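Local coordinates for alcohol oxidase (Myceliophthora thermophila, PDB 6F74), which probably uses its bound FAD to oxidise an organic substrate with molecular oxygen as electron acceptor, as a VAO-type flavoprotein oxidase, at residues C38-S43 against K146-R151; S43-F48 against P126-N131. All coordinates share one frame; numbering follows the deposited sequence.

Contact 1: residues C38-S43 against K146-R151; sequences CWPDNS and KQHNIR
The Schellman motif that ends helix 135-147 packs here against the loop leading into helix 42-52, and Ile-150, His-148, Pro-40 and Trp-39 make the contact. Ile-150 pushes its CD1 methyl over one face of the Trp-39 indole, 4.1 Å from the centroid of the six-membered ring and 26° off its normal, a CH-pi contact. The two side chains run at about a right angle, with CZ3 of Trp-39 the ring atom closest to that methyl (3.7 Å from Ile-150 CD1). The Pro-40 ring meets the same methyl with its CD, 3.8 Å from Ile-150 CD1. Pro-40 CD also lies over the Trp-39 face, which leaves the proline and the isoleucine wedged together on the indole.

The second CH-pi contact belongs to His-148. With CG anti to the carbonyl carbon (chi1 -56°), the His-148 ring is turned so that Pro-40 CG lies over one face, 4.1 Å from the ring centroid. Polar contact between the segments runs through one water, which donates to Cys-38 O at 2.9 Å and to His-148 O at 2.7 Å, tying the loop to a carbonyl of the helix terminus.

The turn itself rests on Asn-149, the C-prime residue with positive phi, whose N makes a weak bond to Lys-146 O. Its ND2 reaches Cys-30 O, and Cys-38 is in disulfide linkage with Cys-32, so the N-terminal loop is held from both segments of the contact. Just beyond, Asp-41 N-caps helix 42-52, whose Trp-45 packs on Pro-40 and Ile-150, while Arg-151 leads into strand 152-155 of the four-stranded mixed sheet.

Contact 2: residues S43-F48 against P126-N131; sequences SVWEAF and PYYAVN. With NAG (2-acetamido-2-deoxy-beta-D-glucopyranose), chain J.
Trp-45 of helix 42-52 and Tyr-128 of strand 128-131 stack face to face where the helix lies against the small mixed sheet of the FAD-binding domain, a domain of the PCMH type. The six-membered ring of the indole and the phenol ring have centroids 4.0 Å apart and planes tilted by 21°. Tyr-128 CE2 sits over the middle of the indole, 3.4 Å from Trp-45 CE2, while the hydroxyl end slides over the five-membered ring, with Tyr-128 OH 3.8 Å from Trp-45 CG. Both side chains place CG anti to their own carbonyl carbon (chi1 -71° for Trp-45, -80° for Tyr-128), and from helix and strand alike the rings project into the interface.

One helical turn on, Phe-48 meets Val-130. The CG2 methyl of the valine approaches the far end of the ring, 3.9 Å from Phe-48 CE2, and the two side chains cross at about a right angle. All four residues are buried, and their contact is apolar and aromatic throughout.

Further out, Phe-144 of helix 135-147 stacks on Phe-48 and also meets the Trp-45 ring. Leu-57 of strand 57-59 touches Trp-45, Tyr-128 and Val-130. Backbone bonds fix strand 128-131 between its neighbours: Tyr-128 and Val-130 pair with Glu-172, Ala-129 with Ile-58.

At the end of the strand Asn-131 is N-glycosylated. Its side chain is extended, with CG anti to the backbone N, and Asn-131 ND2 is bonded covalently to C1 of the NAG at 1.4 Å.

How the contacts relate
Contact 1 uses the loop before helix 42-52, contact 2 the first turns of that helix; the segments overlap at Ser-43, which touches neither partner segment. Contact 1 is partly buried and mixes CH-pi packing on a helix terminus with a bridging water; in contact 2 all four touching residues are buried, and an aromatic stack against a sheet strand carries it. Trp-45 joins them: its CZ2 lies 3.6 Å from Ile-150 CD1 and its NE1 2.9 Å from Pro-40 O, while Trp-39 also reaches Tyr-127. The strand of contact 2 is followed in the chain by helix 135-147, whose Phe-144 also meets the His-148 ring of contact 1.

Contact 1: residues C38-S43 against K146-R151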
loop_
_atom_site.group_PDB
_atom_site.type_symbol
_atom_site.label_atom_id
_atom_site.label_comp_id
_atom_site.label_asym_id
_atom_site.label_seq_id
_atom_site.Cartn_x
_atom_site.Cartn_y
_atom_site.Cartn_z
ATOM N N CYS A 38 21.669 25.375 -12.905
ATOM C CA CYS A 38 21.823 25.129 -11.462
ATOM C C CYS A 38 22.201 23.685 -11.058
ATOM O O CYS A 38 22.617 23.428 -9.926
ATOM C CB CYS A 38 20.541 25.566 -10.719
ATOM S SG CYS A 38 19.027 24.825 -11.344
ATOM N N TRP A 39 22.034 22.740 -11.970
ATOM C CA TRP A 39 22.301 21.331 -11.684
ATOM C C TRP A 39 23.788 21.154 -11.473
ATOM O O TRP A 39 24.560 21.625 -12.279
ATOM C CB TRP A 39 21.801 20.452 -12.832
ATOM C CG TRP A 39 21.843 18.978 -12.573
ATOM C CD1 TRP A 39 22.752 18.095 -13.052
ATOM C CD2 TRP A 39 20.902 18.210 -11.792
ATOM N NE1 TRP A 39 22.465 16.827 -12.618
ATOM C CE2 TRP A 39 21.339 16.865 -11.834
ATOM C CE3 TRP A 39 19.746 18.536 -11.051
ATOM C CZ2 TRP A 39 20.665 15.836 -11.174
ATOM C CZ3 TRP A 39 19.068 17.524 -10.392
ATOM C CH2 TRP A 39 19.533 16.176 -10.449
ATOM N N PRO A 40 24.206 20.486 -10.385
ATOM C CA PRO A 40 25.645 20.265 -10.172
ATOM C C PRO A 40 26.321 19.513 -11.329
ATOM O O PRO A 40 25.725 18.578 -11.858
ATOM C CB PRO A 40 25.689 19.436 -8.885
ATOM C CG PRO A 40 24.376 19.638 -8.230
ATOM C CD PRO A 40 23.392 19.856 -9.337
ATOM N N ASP A 41 27.536 19.933 -11.710
ATOM C CA ASP A 41 28.262 19.309 -12.838
ATOM C C ASP A 41 28.896 17.986 -12.408
ATOM O O ASP A 41 28.825 17.618 -11.237
ATOM C CB ASP A 41 29.299 20.275 -13.475
ATOM C CG ASP A 41 30.478 20.599 -12.565
ATOM O OD1 ASP A 41 30.642 19.977 -11.505
ATOM O OD2 ASP A 41 31.259 21.481 -12.930
ATOM N N ASN A 42 29.505 17.268 -13.344
ATOM C CA ASN A 42 29.981 15.922 -13.061
ATOM C C ASN A 42 30.971 15.874 -11.884
ATOM O O ASN A 42 30.901 14.967 -11.062
ATOM C CB ASN A 42 30.549 15.251 -14.324
ATOM C CG ASN A 42 29.485 15.041 -15.429
ATOM O OD1 ASN A 42 29.767 15.267 -16.604
ATOM N ND2 ASN A 42 28.266 14.590 -15.065
ATOM N N SER A 43 31.842 16.880 -11.764
ATOM C CA SER A 43 32.834 16.910 -10.682
ATOM C C SER A 43 32.188 16.979 -9.288
ATOM O O SER A 43 32.673 16.361 -8.327
ATOM C CB SER A 43 33.802 18.082 -10.883
ATOM O OG SER A 43 33.143 19.322 -10.644
ATOM N N LYS A 146 19.211 19.550 -0.111
ATOM C CA LYS A 146 18.882 20.898 0.350
ATOM C C LYS A 146 19.908 21.915 -0.154
ATOM O O LYS A 146 19.548 22.976 -0.612
ATOM C CB LYS A 146 18.824 20.961 1.892
ATOM C CG LYS A 146 17.737 20.138 2.557
ATOM C CD LYS A 146 17.572 20.512 4.025
ATOM C CE LYS A 146 18.788 20.185 4.867
ATOM N NZ LYS A 146 18.624 20.608 6.266
ATOM N N GLN A 147 21.182 21.573 -0.087
ATOM C CA GLN A 147 22.232 22.482 -0.520
ATOM C C GLN A 147 22.118 22.838 -2.010
ATOM O O GLN A 147 22.224 24.034 -2.362
ATOM C CB GLN A 147 23.608 21.888 -0.259
ATOM C CG GLN A 147 24.739 22.890 -0.531
ATOM C CD GLN A 147 26.091 22.313 -0.341
ATOM O OE1 GLN A 147 26.235 21.192 0.109
ATOM N NE2 GLN A 147 27.106 23.105 -0.641
ATOM N N HIS A 148 21.874 21.831 -2.863
ATOM C CA HIS A 148 21.766 22.067 -4.289
ATOM C C HIS A 148 20.333 22.225 -4.794
ATOM O O HIS A 148 20.102 22.230 -6.009
ATOM C CB HIS A 148 22.549 21.024 -5.085
ATOM C CG HIS A 148 23.994 20.947 -4.706
ATOM N ND1 HIS A 148 24.968 21.797 -5.200
ATOM C CD2 HIS A 148 24.624 20.113 -3.843
ATOM C CE1 HIS A 148 26.142 21.471 -4.683
ATOM N NE2 HIS A 148 25.970 20.436 -3.877
ATOM N N ASN A 149 19.392 22.410 -3.862
ATOM C CA ASN A 149 17.975 22.603 -4.154
ATOM C C ASN A 149 17.430 21.552 -5.109
ATOM O O ASN A 149 16.733 21.861 -6.096
ATOM C CB ASN A 149 17.761 24.038 -4.661
ATOM C CG ASN A 149 16.337 24.309 -5.105
ATOM O OD1 ASN A 149 15.379 23.971 -4.406
ATOM N ND2 ASN A 149 16.191 24.933 -6.266
ATOM N N ILE A 150 17.793 20.310 -4.839
ATOM C CA ILE A 150 17.401 19.173 -5.656
ATOM C C ILE A 150 16.321 18.430 -4.865
ATOM O O ILE A 150 16.469 18.217 -3.632
ATOM C CB ILE A 150 18.601 18.230 -5.921
ATOM C CG1 ILE A 150 19.664 18.940 -6.747
ATOM C CG2 ILE A 150 18.167 16.949 -6.619
ATOM C CD1 ILE A 150 20.819 18.046 -7.197
ATOM N N ARG A 151 15.286 17.984 -5.580
ATOM C CA ARG A 151 14.159 17.287 -4.981
ATOM C C ARG A 151 14.600 15.961 -4.364
ATOM O O ARG A 151 15.233 15.130 -5.041
ATOM C CB ARG A 151 13.044 17.028 -6.014
ATOM C CG ARG A 151 11.887 16.202 -5.479
ATOM C CD ARG A 151 10.814 15.918 -6.478
ATOM N NE ARG A 151 9.755 15.097 -5.893
ATOM C CZ ARG A 151 8.623 14.746 -6.520
ATOM N NH1 ARG A 151 8.388 15.154 -7.772
ATOM N NH2 ARG A 151 7.705 13.970 -5.898
HETATM O O HOH W 1 20.930 24.095 -7.721
#

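Contact 2: residues S43-F48 against P126-N131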
loop_
_atom_site.group_PDB
_atom_site.type_symbol
_atom_site.label_atom_id
_atom_site.label_comp_id
_atom_site.label_asym_id
_atom_site.label_seq_id
_atom_site.Cartn_x
_atom_site.Cartn_y
_atom_site.Cartn_z
ATOM N N SER A 43 31.842 16.880 -11.764
ATOM C CA SER A 43 32.834 16.910 -10.682
ATOM C C SER A 43 32.188 16.979 -9.288
ATOM O O SER A 43 32.673 16.361 -8.327
ATOM C CB SER A 43 33.802 18.082 -10.883
ATOM O OG SER A 43 33.143 19.322 -10.644
ATOM N N VAL A 44 31.084 17.722 -9.177
ATOM C CA VAL A 44 30.384 17.865 -7.901
ATOM C C VAL A 44 29.764 16.532 -7.497
ATOM O O VAL A 44 29.887 16.122 -6.354
ATOM C CB VAL A 44 29.328 19.007 -7.935
ATOM C CG1 VAL A 44 28.478 19.035 -6.645
ATOM C CG2 VAL A 44 30.031 20.347 -8.147
ATOM N N TRP A 45 29.119 15.854 -8.437
ATOM C CA TRP A 45 28.540 14.532 -8.171
ATOM C C TRP A 45 29.603 13.514 -7.796
ATOM O O TRP A 45 29.398 12.689 -6.882
ATOM C CB TRP A 45 27.722 14.035 -9.365
ATOM C CG TRP A 45 26.424 14.796 -9.571
ATOM C CD1 TRP A 45 26.153 15.683 -10.558
ATOM C CD2 TRP A 45 25.239 14.707 -8.779
ATOM N NE1 TRP A 45 24.869 16.172 -10.436
ATOM C CE2 TRP A 45 24.281 15.582 -9.348
ATOM C CE3 TRP A 45 24.877 13.968 -7.639
ATOM C CZ2 TRP A 45 23.000 15.751 -8.808
ATOM C CZ3 TRP A 45 23.598 14.129 -7.116
ATOM C CH2 TRP A 45 22.679 15.020 -7.707
ATOM N N GLU A 46 30.743 13.563 -8.497
ATOM C CA GLU A 46 31.838 12.650 -8.231
ATOM C C GLU A 46 32.426 12.852 -6.811
ATOM O O GLU A 46 32.655 11.890 -6.083
ATOM C CB GLU A 46 32.894 12.846 -9.311
ATOM C CG GLU A 46 34.107 11.909 -9.288
ATOM C CD GLU A 46 35.014 12.162 -10.483
ATOM O OE1 GLU A 46 34.457 12.566 -11.569
ATOM O OE2 GLU A 46 36.276 11.996 -10.359
ATOM N N ALA A 47 32.611 14.111 -6.417
ATOM C CA ALA A 47 33.040 14.442 -5.045
ATOM C C ALA A 47 32.027 13.975 -3.981
ATOM O O ALA A 47 32.405 13.576 -2.881
ATOM C CB ALA A 47 33.302 15.941 -4.907
ATOM N N PHE A 48 30.743 14.029 -4.318
ATOM C CA PHE A 48 29.684 13.567 -3.411
ATOM C C PHE A 48 29.738 12.027 -3.285
ATOM O O PHE A 48 29.606 11.465 -2.175
ATOM C CB PHE A 48 28.322 14.123 -3.888
ATOM C CG PHE A 48 27.126 13.653 -3.089
ATOM C CD1 PHE A 48 27.128 13.636 -1.703
ATOM C CD2 PHE A 48 25.967 13.219 -3.756
ATOM C CE1 PHE A 48 26.013 13.192 -0.988
ATOM C CE2 PHE A 48 24.852 12.791 -3.051
ATOM C CZ PHE A 48 24.885 12.768 -1.653
ATOM N N PRO A 126 13.460 9.009 -10.213
ATOM C CA PRO A 126 14.676 9.716 -9.813
ATOM C C PRO A 126 15.871 9.466 -10.719
ATOM O O PRO A 126 16.068 8.358 -11.221
ATOM C CB PRO A 126 14.977 9.147 -8.409
ATOM C CG PRO A 126 13.666 8.724 -7.903
ATOM C CD PRO A 126 12.914 8.207 -9.099
ATOM N N TYR A 127 16.667 10.520 -10.889
ATOM C CA TYR A 127 17.823 10.548 -11.784
ATOM C C TYR A 127 19.099 10.040 -11.093
ATOM O O TYR A 127 19.966 9.425 -11.724
ATOM C CB TYR A 127 17.956 11.975 -12.308
ATOM C CG TYR A 127 18.942 12.206 -13.437
ATOM C CD1 TYR A 127 18.575 12.019 -14.783
ATOM C CD2 TYR A 127 20.220 12.658 -13.166
ATOM C CE1 TYR A 127 19.454 12.268 -15.802
ATOM C CE2 TYR A 127 21.126 12.881 -14.186
ATOM C CZ TYR A 127 20.739 12.713 -15.497
ATOM O OH TYR A 127 21.689 12.961 -16.455
ATOM N N TYR A 128 19.228 10.293 -9.802
ATOM C CA TYR A 128 20.294 9.687 -8.993
ATOM C C TYR A 128 19.677 9.037 -7.782
ATOM O O TYR A 128 18.632 9.484 -7.313
ATOM C CB TYR A 128 21.306 10.740 -8.505
ATOM C CG TYR A 128 22.341 11.171 -9.514
ATOM C CD1 TYR A 128 23.451 10.376 -9.788
ATOM C CD2 TYR A 128 22.229 12.377 -10.169
ATOM C CE1 TYR A 128 24.435 10.794 -10.690
ATOM C CE2 TYR A 128 23.177 12.805 -11.069
ATOM C CZ TYR A 128 24.285 12.009 -11.345
ATOM O OH TYR A 128 25.215 12.444 -12.266
ATOM N N ALA A 129 20.315 7.996 -7.285
ATOM C CA ALA A 129 19.975 7.421 -5.989
ATOM C C ALA A 129 21.219 7.250 -5.149
ATOM O O ALA A 129 22.285 6.958 -5.679
ATOM C CB ALA A 129 19.290 6.075 -6.177
ATOM N N VAL A 130 21.094 7.441 -3.839
ATOM C CA VAL A 130 22.149 7.075 -2.883
ATOM C C VAL A 130 21.730 5.770 -2.205
ATOM O O VAL A 130 20.682 5.709 -1.558
ATOM C CB VAL A 130 22.357 8.191 -1.858
ATOM C CG1 VAL A 130 23.312 7.754 -0.756
ATOM C CG2 VAL A 130 22.878 9.442 -2.549
ATOM N N ASN A 131 22.531 4.725 -2.392
ATOM C CA ASN A 131 22.335 3.456 -1.717
ATOM C C ASN A 131 22.794 3.634 -0.260
ATOM O O ASN A 131 23.940 3.341 0.079
ATOM C CB ASN A 131 23.117 2.336 -2.443
ATOM C CG ASN A 131 23.053 1.010 -1.729
ATOM O OD1 ASN A 131 22.219 0.819 -0.862
ATOM N ND2 ASN A 131 23.949 0.089 -2.096
HETATM C C1 NAG J . 24.130 -1.234 -1.568
HETATM C C2 NAG J . 24.663 -2.227 -2.582
HETATM C C3 NAG J . 24.747 -3.595 -1.920
HETATM C C4 NAG J . 25.747 -3.574 -0.773
HETATM C C5 NAG J . 25.268 -2.527 0.216
HETATM C C6 NAG J . 26.339 -2.348 1.299
HETATM C C7 NAG J . 23.970 -1.777 -4.900
HETATM C C8 NAG J . 22.897 -2.039 -5.915
HETATM N N2 NAG J . 23.759 -2.344 -3.714
HETATM O O3 NAG J . 25.079 -4.593 -2.885
HETATM O O4 NAG J . 25.851 -4.892 -0.158
HETATM O O5 NAG J . 25.006 -1.247 -0.418
HETATM O O6 NAG J . 25.957 -1.273 2.162
HETATM O O7 NAG J . 24.945 -1.088 -5.149
#